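PDB 3FBQ: conserved domain protein, which is of unknown function but carries an N-terminal DUF4179 region and a C-terminal DUF5643 region, both families of the E-set clan. Local coordinates for residues R17-Y21 with Y209-G213; D147-I153 with M166-S172; F176-Q182 with V195-V201; P244-V250 with K278-L283. One frame throughout, in Å; residues are numbered along the deposited sequence.

In the fold
The four contacts involve one eight-stranded antiparallel sheet. Loop 17-21 of interaction 1 comes first along the chain; its partner 209-213 follows interactions 2 and 3 and precedes interaction 4. Interactions 2, 3 and 4 all lie in the DUF5643 range. Interaction 2 joins edge strand 149-157 to strand 162-171, and interaction 4 joins strand 239-247 to the other edge strand, 281-289. Interaction 3 touches both through backbone bonds of neighbouring strands, its centre about 14 Å from each of theirs and about 13 Å from that of interaction 1. The sheet curls enough for strands that are not neighbours to pack together, and interaction 1 ties the N-terminal part to it.

Interaction 1 of 4, residues R17-Y21 with Y209-G213; sequences RTGLY and YSGEG
A loop packed on a strand joins 17-21, between helices 9-12 and 24-27, to the start of strand 208-218, where Arg17, Thr18, Leu20 and Tyr21 meet Ser210 and Glu212. It links the DUF4179 range to the DUF5643 range, and the two backbones run roughly at right angles. Ser210 is at the centre. Its OG donates a hydrogen bond to Thr18 O at 3.2 Å, from well above the carbonyl plane. The Arg17 guanidinium lies over the same residue, with Ser210 CA 3.8 Å above its plane near the centre. Arg17 CG sits anti to the backbone N (chi1 176°), and bends farther along the chain fold the side chain over Ser210. Gly211 O lies at the guanidinium edge, 3.9 Å from Arg17 NE. Outside the contact, Asp14 holds the loop, taking hydrogen bonds from Thr18 OG1 and Tyr21 N. Leu20 packs between the polar contacts, its CD1 4.3 Å from Glu212 CB and also over one face of the Tyr21 ring. The second polar link is at the far end. Ring and carboxylate planes are 48° apart there, and Tyr21 OH donates to Glu212 OE1 at 3.1 Å, nearly along the C-O axis of the carboxylate.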
loop_
_atom_site.group_PDB
_atom_site.type_symbol
_atom_site.label_atom_id
_atom_site.label_comp_id
_atom_site.label_asym_id
_atom_site.label_seq_id
_atom_site.Cartn_x
_atom_site.Cartn_y
_atom_site.Cartn_z
ATOM N N ARG A 17 -0.575 -23.141 20.552
ATOM C CA ARG A 17 0.873 -23.393 20.890
ATOM C C ARG A 17 1.458 -22.016 21.286
ATOM O O ARG A 17 1.318 -21.028 20.537
ATOM C CB ARG A 17 1.692 -24.088 19.758
ATOM C CG ARG A 17 3.263 -24.288 20.010
ATOM C CD ARG A 17 4.185 -23.144 19.360
ATOM N NE ARG A 17 5.350 -23.558 18.514
ATOM C CZ ARG A 17 6.005 -24.746 18.511
ATOM N NH1 ARG A 17 5.688 -25.773 19.351
ATOM N NH2 ARG A 17 7.028 -24.894 17.649
ATOM N N THR A 18 2.111 -22.008 22.454
ATOM C CA THR A 18 2.215 -20.856 23.353
ATOM C C THR A 18 3.582 -20.878 24.110
ATOM O O THR A 18 4.153 -21.981 24.361
ATOM C CB THR A 18 0.983 -20.849 24.369
ATOM O OG1 THR A 18 0.353 -19.545 24.413
ATOM C CG2 THR A 18 1.373 -21.388 25.805
ATOM N N GLY A 19 4.088 -19.673 24.450
ATOM C CA GLY A 19 5.331 -19.500 25.194
ATOM C C GLY A 19 6.239 -18.349 24.732
ATOM O O GLY A 19 6.773 -17.622 25.579
ATOM N N LEU A 20 6.418 -18.172 23.418
ATOM C CA LEU A 20 7.444 -17.263 22.943
ATOM C C LEU A 20 7.318 -15.854 23.543
ATOM O O LEU A 20 8.305 -15.312 24.123
ATOM C CB LEU A 20 7.501 -17.212 21.421
ATOM C CG LEU A 20 8.824 -16.802 20.713
ATOM C CD1 LEU A 20 8.563 -15.914 19.541
ATOM C CD2 LEU A 20 9.885 -16.116 21.551
ATOM N N TYR A 21 6.112 -15.276 23.447
ATOM C CA TYR A 21 5.919 -13.875 23.868
ATOM C C TYR A 21 5.806 -13.654 25.356
ATOM O O TYR A 21 5.828 -12.492 25.839
ATOM C CB TYR A 21 4.790 -13.184 23.096
ATOM C CG TYR A 21 5.223 -13.048 21.696
ATOM C CD1 TYR A 21 6.269 -12.176 21.341
ATOM C CD2 TYR A 21 4.672 -13.832 20.733
ATOM C CE1 TYR A 21 6.717 -12.080 20.045
ATOM C CE2 TYR A 21 5.103 -13.747 19.430
ATOM C CZ TYR A 21 6.126 -12.888 19.083
ATOM O OH TYR A 21 6.524 -12.885 17.735
ATOM N N TYR A 209 11.133 -26.029 23.072
ATOM C CA TYR A 209 11.015 -24.625 22.863
ATOM C C TYR A 209 10.079 -24.321 21.694
ATOM O O TYR A 209 10.304 -24.777 20.545
ATOM C CB TYR A 209 12.410 -24.011 22.687
ATOM C CG TYR A 209 13.190 -24.150 23.969
ATOM C CD1 TYR A 209 13.935 -25.319 24.245
ATOM C CD2 TYR A 209 13.132 -23.151 24.949
ATOM C CE1 TYR A 209 14.617 -25.465 25.441
ATOM C CE2 TYR A 209 13.793 -23.308 26.164
ATOM C CZ TYR A 209 14.547 -24.454 26.381
ATOM O OH TYR A 209 15.225 -24.588 27.567
ATOM N N SER A 210 9.005 -23.602 22.035
ATOM C CA SER A 210 8.197 -22.846 21.085
ATOM C C SER A 210 9.008 -21.719 20.468
ATOM O O SER A 210 9.838 -21.063 21.144
ATOM C CB SER A 210 6.944 -22.228 21.741
ATOM O OG SER A 210 5.949 -23.225 22.022
ATOM N N GLY A 211 8.744 -21.510 19.176
ATOM C CA GLY A 211 9.494 -20.606 18.343
ATOM C C GLY A 211 8.703 -20.249 17.127
ATOM O O GLY A 211 7.674 -20.820 16.890
ATOM N N GLU A 212 9.233 -19.337 16.321
ATOM C CA GLU A 212 8.541 -18.789 15.174
ATOM C C GLU A 212 9.548 -18.303 14.165
ATOM O O GLU A 212 10.355 -17.480 14.511
ATOM C CB GLU A 212 7.799 -17.558 15.666
ATOM C CG GLU A 212 6.460 -17.396 15.071
ATOM C CD GLU A 212 5.517 -16.698 16.027
ATOM O OE1 GLU A 212 5.618 -15.425 16.169
ATOM O OE2 GLU A 212 4.695 -17.448 16.640
ATOM N N GLY A 213 9.489 -18.754 12.920
ATOM C CA GLY A 213 10.382 -18.242 11.872
ATOM C C GLY A 213 10.401 -16.710 11.853
ATOM O O GLY A 213 9.468 -16.090 12.343
#

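Interaction 2 of 4, residues D147-I153 with M166-S172; sequences DSKERTI and MEKVAMS
Ile153 sets CG1 between its backbone N and carbonyl carbon (chi1 73°), which turns CD1 onto Val169 CB at 3.8 Å. Val169 holds its CG1 in the equivalent position (chi1 63°), and that methyl meets Ile153 CG2 at 3.9 Å. The two side chains cross at about a right angle. Ile153 CG1 also packs on Met166 CB. Backbone bonds join these antiparallel hairpin strands. Lys149 pairs with Met171 and Arg151 with Val169, each as a hydrogen-bonded pair. Val169 N to Arg151 O is nearly straight, 3.0 Å long with an N-H...O angle of 170°. Ile153 N adds a bond to Glu167 O at 3.1 Å. Glu167 and Lys168 both face Tyr179 of the next strand, a classic beta bulge in strand 162-171. On the face with Ala170, Glu150 OE1 lies 4.7 Å from Lys168 NZ, and the carboxylate touches the lysine chain at CD. The attraction is therefore probably loose, and the pairing rests on backbone bonds and on the apolar packing of Ile153.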
loop_
_atom_site.group_PDB
_atom_site.type_symbol
_atom_site.label_atom_id
_atom_site.label_comp_id
_atom_site.label_asym_id
_atom_site.label_seq_id
_atom_site.Cartn_x
_atom_site.Cartn_y
_atom_site.Cartn_z
ATOM N N ASP A 147 20.321 -6.175 24.827
ATOM C CA ASP A 147 21.551 -6.958 24.564
ATOM C C ASP A 147 21.315 -8.437 24.416
ATOM O O ASP A 147 20.486 -9.035 25.123
ATOM C CB ASP A 147 22.519 -6.832 25.735
ATOM C CG ASP A 147 23.520 -5.693 25.554
ATOM O OD1 ASP A 147 24.193 -5.656 24.459
ATOM O OD2 ASP A 147 23.622 -4.848 26.506
ATOM N N SER A 148 22.074 -9.050 23.521
ATOM C CA SER A 148 22.120 -10.499 23.480
ATOM C C SER A 148 23.543 -11.059 23.287
ATOM O O SER A 148 24.374 -10.443 22.603
ATOM C CB SER A 148 21.262 -10.955 22.355
ATOM O OG SER A 148 21.825 -10.386 21.221
ATOM N N LYS A 149 23.771 -12.239 23.878
ATOM C CA LYS A 149 24.990 -13.025 23.704
ATOM C C LYS A 149 24.888 -13.892 22.477
ATOM O O LYS A 149 24.100 -14.861 22.456
ATOM C CB LYS A 149 25.201 -13.939 24.912
ATOM C CG LYS A 149 26.428 -13.565 25.730
ATOM C CD LYS A 149 27.201 -14.782 26.275
ATOM C CE LYS A 149 28.411 -15.124 25.438
ATOM N NZ LYS A 149 28.030 -15.940 24.234
ATOM N N GLU A 150 25.678 -13.558 21.455
ATOM C CA GLU A 150 25.742 -14.402 20.259
ATOM C C GLU A 150 27.047 -15.094 20.143
ATOM O O GLU A 150 28.082 -14.466 20.275
ATOM C CB GLU A 150 25.623 -13.653 18.981
ATOM C CG GLU A 150 25.003 -12.350 19.013
ATOM C CD GLU A 150 25.392 -11.622 17.738
ATOM O OE1 GLU A 150 25.004 -12.073 16.630
ATOM O OE2 GLU A 150 26.143 -10.631 17.838
ATOM N N ARG A 151 26.974 -16.391 19.863
ATOM C CA ARG A 151 28.125 -17.206 19.550
ATOM C C ARG A 151 27.973 -17.665 18.115
ATOM O O ARG A 151 26.853 -17.964 17.645
ATOM C CB ARG A 151 28.166 -18.411 20.466
ATOM C CG ARG A 151 29.566 -18.935 20.670
ATOM C CD ARG A 151 29.633 -19.827 21.890
ATOM N NE ARG A 151 28.957 -21.104 21.642
ATOM C CZ ARG A 151 29.560 -22.216 21.198
ATOM N NH1 ARG A 151 30.879 -22.233 20.961
ATOM N NH2 ARG A 151 28.844 -23.328 20.999
ATOM N N THR A 152 29.082 -17.714 17.387
ATOM C CA THR A 152 29.007 -18.334 16.059
ATOM C C THR A 152 29.309 -19.829 16.137
ATOM O O THR A 152 30.346 -20.224 16.644
ATOM C CB THR A 152 29.854 -17.612 15.003
ATOM O OG1 THR A 152 30.792 -18.547 14.461
ATOM C CG2 THR A 152 30.605 -16.438 15.636
ATOM N N ILE A 153 28.371 -20.632 15.644
ATOM C CA ILE A 153 28.407 -22.092 15.737
ATOM C C ILE A 153 28.378 -22.798 14.360
ATOM O O ILE A 153 28.042 -22.202 13.337
ATOM C CB ILE A 153 27.222 -22.632 16.570
ATOM C CG1 ILE A 153 25.907 -22.528 15.769
ATOM C CG2 ILE A 153 27.158 -21.941 17.860
ATOM C CD1 ILE A 153 24.642 -22.315 16.569
ATOM N N MET A 166 23.797 -25.201 10.874
ATOM C CA MET A 166 23.677 -24.197 11.903
ATOM C C MET A 166 24.628 -23.045 11.531
ATOM O O MET A 166 25.554 -23.223 10.720
ATOM C CB MET A 166 24.015 -24.851 13.263
ATOM C CG MET A 166 22.920 -25.847 13.870
ATOM S SD MET A 166 21.149 -25.317 13.710
ATOM C CE MET A 166 20.719 -25.952 12.088
ATOM N N GLU A 167 24.397 -21.853 12.056
ATOM C CA GLU A 167 25.285 -20.713 11.735
ATOM C C GLU A 167 25.570 -19.906 12.997
ATOM O O GLU A 167 26.725 -19.536 13.306
ATOM C CB GLU A 167 24.634 -19.766 10.711
ATOM C CG GLU A 167 24.851 -20.005 9.183
ATOM C CD GLU A 167 23.923 -19.083 8.319
ATOM O OE1 GLU A 167 23.878 -19.165 7.046
ATOM O OE2 GLU A 167 23.192 -18.262 8.925
ATOM N N LYS A 168 24.507 -19.619 13.736
ATOM C CA LYS A 168 24.664 -18.731 14.855
ATOM C C LYS A 168 23.635 -18.965 15.917
ATOM O O LYS A 168 22.535 -19.437 15.628
ATOM C CB LYS A 168 24.549 -17.297 14.374
ATOM C CG LYS A 168 25.472 -16.410 15.143
ATOM C CD LYS A 168 25.022 -14.973 15.119
ATOM C CE LYS A 168 25.138 -14.334 13.720
ATOM N NZ LYS A 168 26.422 -14.753 13.073
ATOM N N VAL A 169 23.952 -18.599 17.144
ATOM C CA VAL A 169 22.940 -18.655 18.175
ATOM C C VAL A 169 22.968 -17.321 18.927
ATOM O O VAL A 169 24.047 -16.748 19.066
ATOM C CB VAL A 169 23.168 -19.890 19.107
ATOM C CG1 VAL A 169 24.514 -19.794 19.849
ATOM C CG2 VAL A 169 21.991 -20.107 20.066
ATOM N N ALA A 170 21.815 -16.802 19.379
ATOM C CA ALA A 170 21.811 -15.534 20.110
ATOM C C ALA A 170 20.788 -15.484 21.250
ATOM O O ALA A 170 19.645 -15.753 21.036
ATOM C CB ALA A 170 21.651 -14.346 19.152
ATOM N N MET A 171 21.205 -15.097 22.455
ATOM C CA MET A 171 20.385 -15.330 23.634
ATOM C C MET A 171 20.115 -14.012 24.349
ATOM O O MET A 171 21.041 -13.422 24.877
ATOM C CB MET A 171 21.059 -16.391 24.534
ATOM C CG MET A 171 21.553 -17.707 23.735
ATOM S SD MET A 171 22.933 -18.701 24.539
ATOM C CE MET A 171 24.476 -17.942 23.961
ATOM N N SER A 172 18.871 -13.522 24.305
ATOM C CA SER A 172 18.456 -12.363 25.082
ATOM C C SER A 172 17.839 -12.830 26.369
ATOM O O SER A 172 17.733 -14.009 26.613
ATOM C CB SER A 172 17.399 -11.546 24.352
ATOM O OG SER A 172 16.109 -12.169 24.381
#

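Interaction 3 of 4, residues F176-Q182 with V195-V201; sequences FILYYNQ and VDVELTV
Tyr180 and Leu199 make the central contact between strands 175-184 and 196-203. Leu199 CD1 sits over one face of the tyrosine ring, 3.6 Å from its centroid and 20° off the normal, a CH-pi contact. The ring is aimed toward strand 196-203 with CG between the backbone N and the carbonyl carbon (chi1 70°). Its OH then donates to Val197 O at 2.9 Å, in the carbonyl plane. Farther along, Leu178 CD1 and Val201 CG2 meet tip to tip at 3.7 Å. Val201 CG1 lies at the edge of the Phe176 ring, 4.1 Å from CZ. The strands are not neighbours in the sheet. Strands 224-231 and 208-218 come between them, and the curl of the sheet brings them face to face; their segment axes approach to 7.8 Å. A second shell positions the rings: Trp226 meets Tyr180 and Phe230 meets Phe176, both with planes at small angles. Val169 also touches Leu178, while Val242 packs on Leu199. The contact is therefore mainly a buried apolar core. Within it, a backbone carbonyl satisfies the tyrosine hydroxyl and anchors the far end of the ring, while Leu199 on one face and the Trp226 ring probably limit its rotation.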
loop_
_atom_site.group_PDB
_atom_site.type_symbol
_atom_site.label_atom_id
_atom_site.label_comp_id
_atom_site.label_asym_id
_atom_site.label_seq_id
_atom_site.Cartn_x
_atom_site.Cartn_y
_atom_site.Cartn_z
ATOM N N PHE A 176 15.607 -16.408 22.494
ATOM C CA PHE A 176 16.885 -16.761 21.833
ATOM C C PHE A 176 16.707 -17.097 20.375
ATOM O O PHE A 176 15.668 -17.606 20.000
ATOM C CB PHE A 176 17.631 -17.876 22.592
ATOM C CG PHE A 176 17.115 -19.266 22.326
ATOM C CD1 PHE A 176 16.318 -19.915 23.264
ATOM C CD2 PHE A 176 17.447 -19.938 21.175
ATOM C CE1 PHE A 176 15.860 -21.223 23.064
ATOM C CE2 PHE A 176 16.960 -21.212 20.944
ATOM C CZ PHE A 176 16.193 -21.873 21.908
ATOM N N ILE A 177 17.716 -16.878 19.549
ATOM C CA ILE A 177 17.595 -17.037 18.056
ATOM C C ILE A 177 18.511 -18.063 17.428
ATOM O O ILE A 177 19.694 -18.068 17.680
ATOM C CB ILE A 177 17.884 -15.716 17.344
ATOM C CG1 ILE A 177 16.988 -14.590 17.892
ATOM C CG2 ILE A 177 17.730 -15.877 15.846
ATOM C CD1 ILE A 177 17.447 -13.251 17.454
ATOM N N LEU A 178 17.970 -18.944 16.607
ATOM C CA LEU A 178 18.839 -19.846 15.810
ATOM C C LEU A 178 18.964 -19.413 14.335
ATOM O O LEU A 178 17.978 -19.393 13.598
ATOM C CB LEU A 178 18.373 -21.303 15.893
ATOM C CG LEU A 178 18.340 -21.904 17.309
ATOM C CD1 LEU A 178 17.815 -23.302 17.227
ATOM C CD2 LEU A 178 19.645 -21.876 18.089
ATOM N N TYR A 179 20.175 -19.070 13.922
ATOM C CA TYR A 179 20.428 -18.783 12.540
ATOM C C TYR A 179 20.951 -20.012 11.824
ATOM O O TYR A 179 21.865 -20.695 12.272
ATOM C CB TYR A 179 21.510 -17.772 12.453
ATOM C CG TYR A 179 21.166 -16.449 13.017
ATOM C CD1 TYR A 179 20.597 -15.445 12.206
ATOM C CD2 TYR A 179 21.471 -16.140 14.376
ATOM C CE1 TYR A 179 20.331 -14.208 12.704
ATOM C CE2 TYR A 179 21.199 -14.863 14.893
ATOM C CZ TYR A 179 20.632 -13.913 14.044
ATOM O OH TYR A 179 20.361 -12.663 14.540
ATOM N N TYR A 180 20.422 -20.253 10.655
ATOM C CA TYR A 180 20.863 -21.407 9.922
ATOM C C TYR A 180 20.393 -21.386 8.441
ATOM O O TYR A 180 19.745 -20.425 7.997
ATOM C CB TYR A 180 20.338 -22.620 10.657
ATOM C CG TYR A 180 18.849 -22.730 10.516
ATOM C CD1 TYR A 180 17.982 -21.988 11.333
ATOM C CD2 TYR A 180 18.293 -23.573 9.533
ATOM C CE1 TYR A 180 16.587 -22.094 11.165
ATOM C CE2 TYR A 180 16.901 -23.693 9.365
ATOM C CZ TYR A 180 16.068 -22.958 10.171
ATOM O OH TYR A 180 14.730 -23.126 9.994
ATOM N N ASN A 181 20.733 -22.441 7.686
ATOM C CA ASN A 181 20.409 -22.507 6.240
ATOM C C ASN A 181 20.307 -23.907 5.745
ATOM O O ASN A 181 20.875 -24.799 6.346
ATOM C CB ASN A 181 21.416 -21.766 5.365
ATOM C CG ASN A 181 22.807 -22.249 5.562
ATOM O OD1 ASN A 181 23.163 -23.406 5.307
ATOM N ND2 ASN A 181 23.625 -21.350 6.021
ATOM N N GLN A 182 19.591 -24.073 4.628
ATOM C CA GLN A 182 19.397 -25.355 3.981
ATOM C C GLN A 182 20.201 -25.277 2.730
ATOM O O GLN A 182 20.290 -24.206 2.126
ATOM C CB GLN A 182 17.914 -25.616 3.651
ATOM C CG GLN A 182 17.172 -24.518 2.902
ATOM C CD GLN A 182 15.685 -24.845 2.653
ATOM O OE1 GLN A 182 15.200 -24.876 1.491
ATOM N NE2 GLN A 182 14.945 -25.056 3.738
ATOM N N VAL A 195 11.557 -27.509 -0.999
ATOM C CA VAL A 195 12.215 -27.995 0.207
ATOM C C VAL A 195 12.192 -26.942 1.311
ATOM O O VAL A 195 12.643 -25.814 1.114
ATOM C CB VAL A 195 13.674 -28.403 -0.070
ATOM C CG1 VAL A 195 14.239 -29.185 1.106
ATOM C CG2 VAL A 195 13.762 -29.217 -1.352
ATOM N N ASP A 196 11.665 -27.319 2.471
ATOM C CA ASP A 196 11.452 -26.385 3.543
ATOM C C ASP A 196 11.926 -27.007 4.843
ATOM O O ASP A 196 11.350 -27.997 5.304
ATOM C CB ASP A 196 9.971 -26.054 3.604
ATOM C CG ASP A 196 9.628 -25.205 4.778
ATOM O OD1 ASP A 196 8.616 -25.511 5.435
ATOM O OD2 ASP A 196 10.390 -24.256 5.065
ATOM N N VAL A 197 12.957 -26.418 5.443
ATOM C CA VAL A 197 13.628 -27.017 6.625
ATOM C C VAL A 197 13.273 -26.349 7.950
ATOM O O VAL A 197 13.726 -25.258 8.244
ATOM C CB VAL A 197 15.167 -27.013 6.513
ATOM C CG1 VAL A 197 15.716 -27.923 7.500
ATOM C CG2 VAL A 197 15.619 -27.451 5.173
ATOM N N GLU A 198 12.491 -27.058 8.748
ATOM C CA GLU A 198 12.004 -26.619 10.034
ATOM C C GLU A 198 12.877 -27.222 11.080
ATOM O O GLU A 198 13.312 -28.336 10.902
ATOM C CB GLU A 198 10.623 -27.218 10.269
ATOM C CG GLU A 198 9.621 -26.211 10.786
ATOM C CD GLU A 198 9.148 -25.304 9.653
ATOM O OE1 GLU A 198 8.879 -24.117 9.950
ATOM O OE2 GLU A 198 9.076 -25.788 8.471
ATOM N N LEU A 199 13.109 -26.511 12.182
ATOM C CA LEU A 199 13.805 -27.054 13.334
ATOM C C LEU A 199 12.911 -27.075 14.541
ATOM O O LEU A 199 12.085 -26.195 14.776
ATOM C CB LEU A 199 14.999 -26.212 13.699
ATOM C CG LEU A 199 15.946 -25.615 12.669
ATOM C CD1 LEU A 199 16.811 -24.638 13.449
ATOM C CD2 LEU A 199 16.787 -26.657 11.942
ATOM N N THR A 200 13.125 -28.096 15.344
ATOM C CA THR A 200 12.376 -28.320 16.564
ATOM C C THR A 200 13.468 -28.346 17.587
ATOM O O THR A 200 14.561 -28.878 17.317
ATOM C CB THR A 200 11.615 -29.679 16.456
ATOM O OG1 THR A 200 10.204 -29.422 16.527
ATOM C CG2 THR A 200 12.078 -30.735 17.490
ATOM N N VAL A 201 13.201 -27.757 18.746
ATOM C CA VAL A 201 14.264 -27.532 19.714
ATOM C C VAL A 201 14.011 -28.146 21.086
ATOM O O VAL A 201 12.952 -27.955 21.663
ATOM C CB VAL A 201 14.641 -26.013 19.805
ATOM C CG1 VAL A 201 15.766 -25.802 20.723
ATOM C CG2 VAL A 201 15.051 -25.473 18.431
#

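Interaction 4 of 4, residues P244-V250 with K278-L283; sequences PRVHLRV and KKDIVL
Antiparallel beta pairing joins Val246 and Val282, where edge strand 281-289 lies beside strand 239-247 in the eight-stranded sheet. They form a hydrogen-bonded pair. Val246 N donates to Val282 O at 2.8 Å with an N-H...O angle of 165°. Val282 N returns the bond to Val246 O, also at 2.8 Å, in the carbonyl plane. The pairing continues past the strand end, where Leu248 N donates to Asp280 O, although the modelled length is doubtfully short. Carbonyls also receive CA-H...O contacts: Leu283 CA lies 3.3 Å from Pro244 O, and Ile281 CA approaches Val246 O. The alternate backbone groups of 244-250 turn to the other neighbour, so Arg245 and His247 bond to Glu198 and Asp196 of strand 196-203. Several polar side-chain ends have partners outside the two segments. Arg245 NE has a weak bond to Thr200 OG1, and His247 NE2 a weak one to Glu198 OE2. Lys278 reaches Glu191 O weakly and makes a cation-pi contact with Trp192. Beside His247, Ile281 CG2 lies in the plane of the ring, at its edge, 3.5 Å from ND1. Arg249 runs alongside Ile281, whose CD1 sits at the guanidinium edge, 3.7 Å from NH1. The two valines and Leu248 make apolar contacts. Val246 CB packs on Val282 CG2 at 4.0 Å, and Leu248 CD1 meets Val282 CG1 at 4.0 Å.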
loop_
_atom_site.group_PDB
_atom_site.type_symbol
_atom_site.label_atom_id
_atom_site.label_comp_id
_atom_site.label_asym_id
_atom_site.label_seq_id
_atom_site.Cartn_x
_atom_site.Cartn_y
_atom_site.Cartn_z
ATOM N N PRO A 244 16.067 -31.108 12.537
ATOM C CA PRO A 244 15.618 -30.566 11.246
ATOM C C PRO A 244 14.529 -31.430 10.623
ATOM O O PRO A 244 14.795 -32.561 10.216
ATOM C CB PRO A 244 16.889 -30.617 10.371
ATOM C CG PRO A 244 18.021 -31.054 11.268
ATOM C CD PRO A 244 17.390 -31.756 12.418
ATOM N N ARG A 245 13.303 -30.914 10.592
ATOM C CA ARG A 245 12.187 -31.524 9.854
ATOM C C ARG A 245 12.228 -30.999 8.429
ATOM O O ARG A 245 12.367 -29.795 8.225
ATOM C CB ARG A 245 10.860 -31.155 10.520
ATOM C CG ARG A 245 10.506 -32.059 11.686
ATOM C CD ARG A 245 9.892 -31.294 12.881
ATOM N NE ARG A 245 10.129 -31.967 14.180
ATOM C CZ ARG A 245 10.303 -33.299 14.364
ATOM N NH1 ARG A 245 10.235 -34.163 13.338
ATOM N NH2 ARG A 245 10.535 -33.779 15.593
ATOM N N VAL A 246 12.157 -31.869 7.428
ATOM C CA VAL A 246 12.280 -31.371 6.048
ATOM C C VAL A 246 11.017 -31.722 5.289
ATOM O O VAL A 246 10.687 -32.888 5.221
ATOM C CB VAL A 246 13.501 -31.978 5.330
ATOM C CG1 VAL A 246 13.478 -31.638 3.858
ATOM C CG2 VAL A 246 14.751 -31.461 5.908
ATOM N N HIS A 247 10.316 -30.734 4.736
ATOM C CA HIS A 247 9.026 -30.978 4.052
ATOM C C HIS A 247 9.142 -30.744 2.553
ATOM O O HIS A 247 9.210 -29.597 2.083
ATOM C CB HIS A 247 7.848 -30.154 4.632
ATOM C CG HIS A 247 8.019 -29.793 6.071
ATOM N ND1 HIS A 247 8.103 -30.742 7.071
ATOM C CD2 HIS A 247 8.154 -28.587 6.681
ATOM C CE1 HIS A 247 8.266 -30.131 8.237
ATOM N NE2 HIS A 247 8.307 -28.822 8.029
ATOM N N LEU A 248 9.136 -31.854 1.824
ATOM C CA LEU A 248 9.344 -31.883 0.388
ATOM C C LEU A 248 8.032 -32.004 -0.354
ATOM O O LEU A 248 7.134 -32.743 0.055
ATOM C CB LEU A 248 10.189 -33.080 0.044
ATOM C CG LEU A 248 11.373 -33.089 0.969
ATOM C CD1 LEU A 248 11.732 -34.535 1.293
ATOM C CD2 LEU A 248 12.487 -32.291 0.319
ATOM N N ARG A 249 7.937 -31.271 -1.452
ATOM C CA ARG A 249 6.693 -31.189 -2.189
ATOM C C ARG A 249 6.966 -31.091 -3.697
ATOM O O ARG A 249 8.092 -30.794 -4.106
ATOM C CB ARG A 249 5.913 -29.982 -1.675
ATOM C CG ARG A 249 4.710 -30.325 -0.792
ATOM C CD ARG A 249 4.994 -30.539 0.723
ATOM N NE ARG A 249 3.785 -30.254 1.527
ATOM C CZ ARG A 249 3.654 -30.417 2.850
ATOM N NH1 ARG A 249 4.660 -30.892 3.602
ATOM N NH2 ARG A 249 2.490 -30.103 3.427
ATOM N N VAL A 250 5.958 -31.367 -4.521
ATOM C CA VAL A 250 6.040 -31.005 -5.945
ATOM C C VAL A 250 4.818 -30.170 -6.374
ATOM O O VAL A 250 4.952 -29.062 -6.894
ATOM C CB VAL A 250 6.262 -32.251 -6.878
ATOM C CG1 VAL A 250 5.036 -32.496 -7.757
ATOM C CG2 VAL A 250 7.517 -32.071 -7.749
ATOM N N LYS A 278 5.487 -37.895 -3.991
ATOM C CA LYS A 278 5.947 -36.652 -4.597
ATOM C C LYS A 278 5.583 -35.449 -3.733
ATOM O O LYS A 278 5.623 -34.308 -4.193
ATOM C CB LYS A 278 5.357 -36.489 -6.000
ATOM C CG LYS A 278 6.229 -37.054 -7.109
ATOM C CD LYS A 278 7.583 -37.495 -6.576
ATOM C CE LYS A 278 8.706 -36.653 -7.160
ATOM N NZ LYS A 278 8.192 -35.411 -7.802
ATOM N N LYS A 279 5.230 -35.712 -2.480
ATOM C CA LYS A 279 5.315 -34.702 -1.431
ATOM C C LYS A 279 5.463 -35.345 -0.056
ATOM O O LYS A 279 4.479 -35.764 0.553
ATOM C CB LYS A 279 4.082 -33.797 -1.458
ATOM C CG LYS A 279 3.323 -33.821 -2.775
ATOM C CD LYS A 279 2.240 -32.755 -2.807
ATOM C CE LYS A 279 0.862 -33.364 -2.603
ATOM N NZ LYS A 279 0.218 -33.726 -3.895
ATOM N N ASP A 280 6.699 -35.422 0.426
ATOM C CA ASP A 280 6.975 -35.933 1.805
ATOM C C ASP A 280 7.705 -35.084 2.906
ATOM O O ASP A 280 8.084 -33.937 2.689
ATOM C CB ASP A 280 7.446 -37.431 1.810
ATOM C CG ASP A 280 8.800 -37.676 1.088
ATOM O OD1 ASP A 280 9.143 -36.965 0.109
ATOM O OD2 ASP A 280 9.506 -38.630 1.497
ATOM N N ILE A 281 7.839 -35.677 4.088
ATOM C CA ILE A 281 8.479 -35.091 5.245
ATOM C C ILE A 281 9.592 -36.068 5.741
ATOM O O ILE A 281 9.332 -37.257 5.877
ATOM C CB ILE A 281 7.392 -34.756 6.339
ATOM C CG1 ILE A 281 6.274 -33.878 5.717
ATOM C CG2 ILE A 281 8.041 -34.159 7.648
ATOM C CD1 ILE A 281 5.563 -32.840 6.659
ATOM N N VAL A 282 10.826 -35.577 5.962
ATOM C CA VAL A 282 11.963 -36.396 6.516
ATOM C C VAL A 282 12.640 -35.701 7.756
ATOM O O VAL A 282 12.216 -34.566 8.074
ATOM C CB VAL A 282 12.946 -36.908 5.372
ATOM C CG1 VAL A 282 12.161 -37.302 4.125
ATOM C CG2 VAL A 282 13.985 -35.907 5.002
ATOM N N LEU A 283 13.647 -36.331 8.418
ATOM C CA LEU A 283 14.333 -35.822 9.651
ATOM C C LEU A 283 15.844 -36.060 9.782
ATOM O O LEU A 283 16.378 -36.751 8.972
ATOM C CB LEU A 283 13.696 -36.401 10.887
ATOM C CG LEU A 283 12.282 -36.908 10.746
ATOM C CD1 LEU A 283 11.311 -35.775 10.777
ATOM C CD2 LEU A 283 12.152 -37.711 9.489
#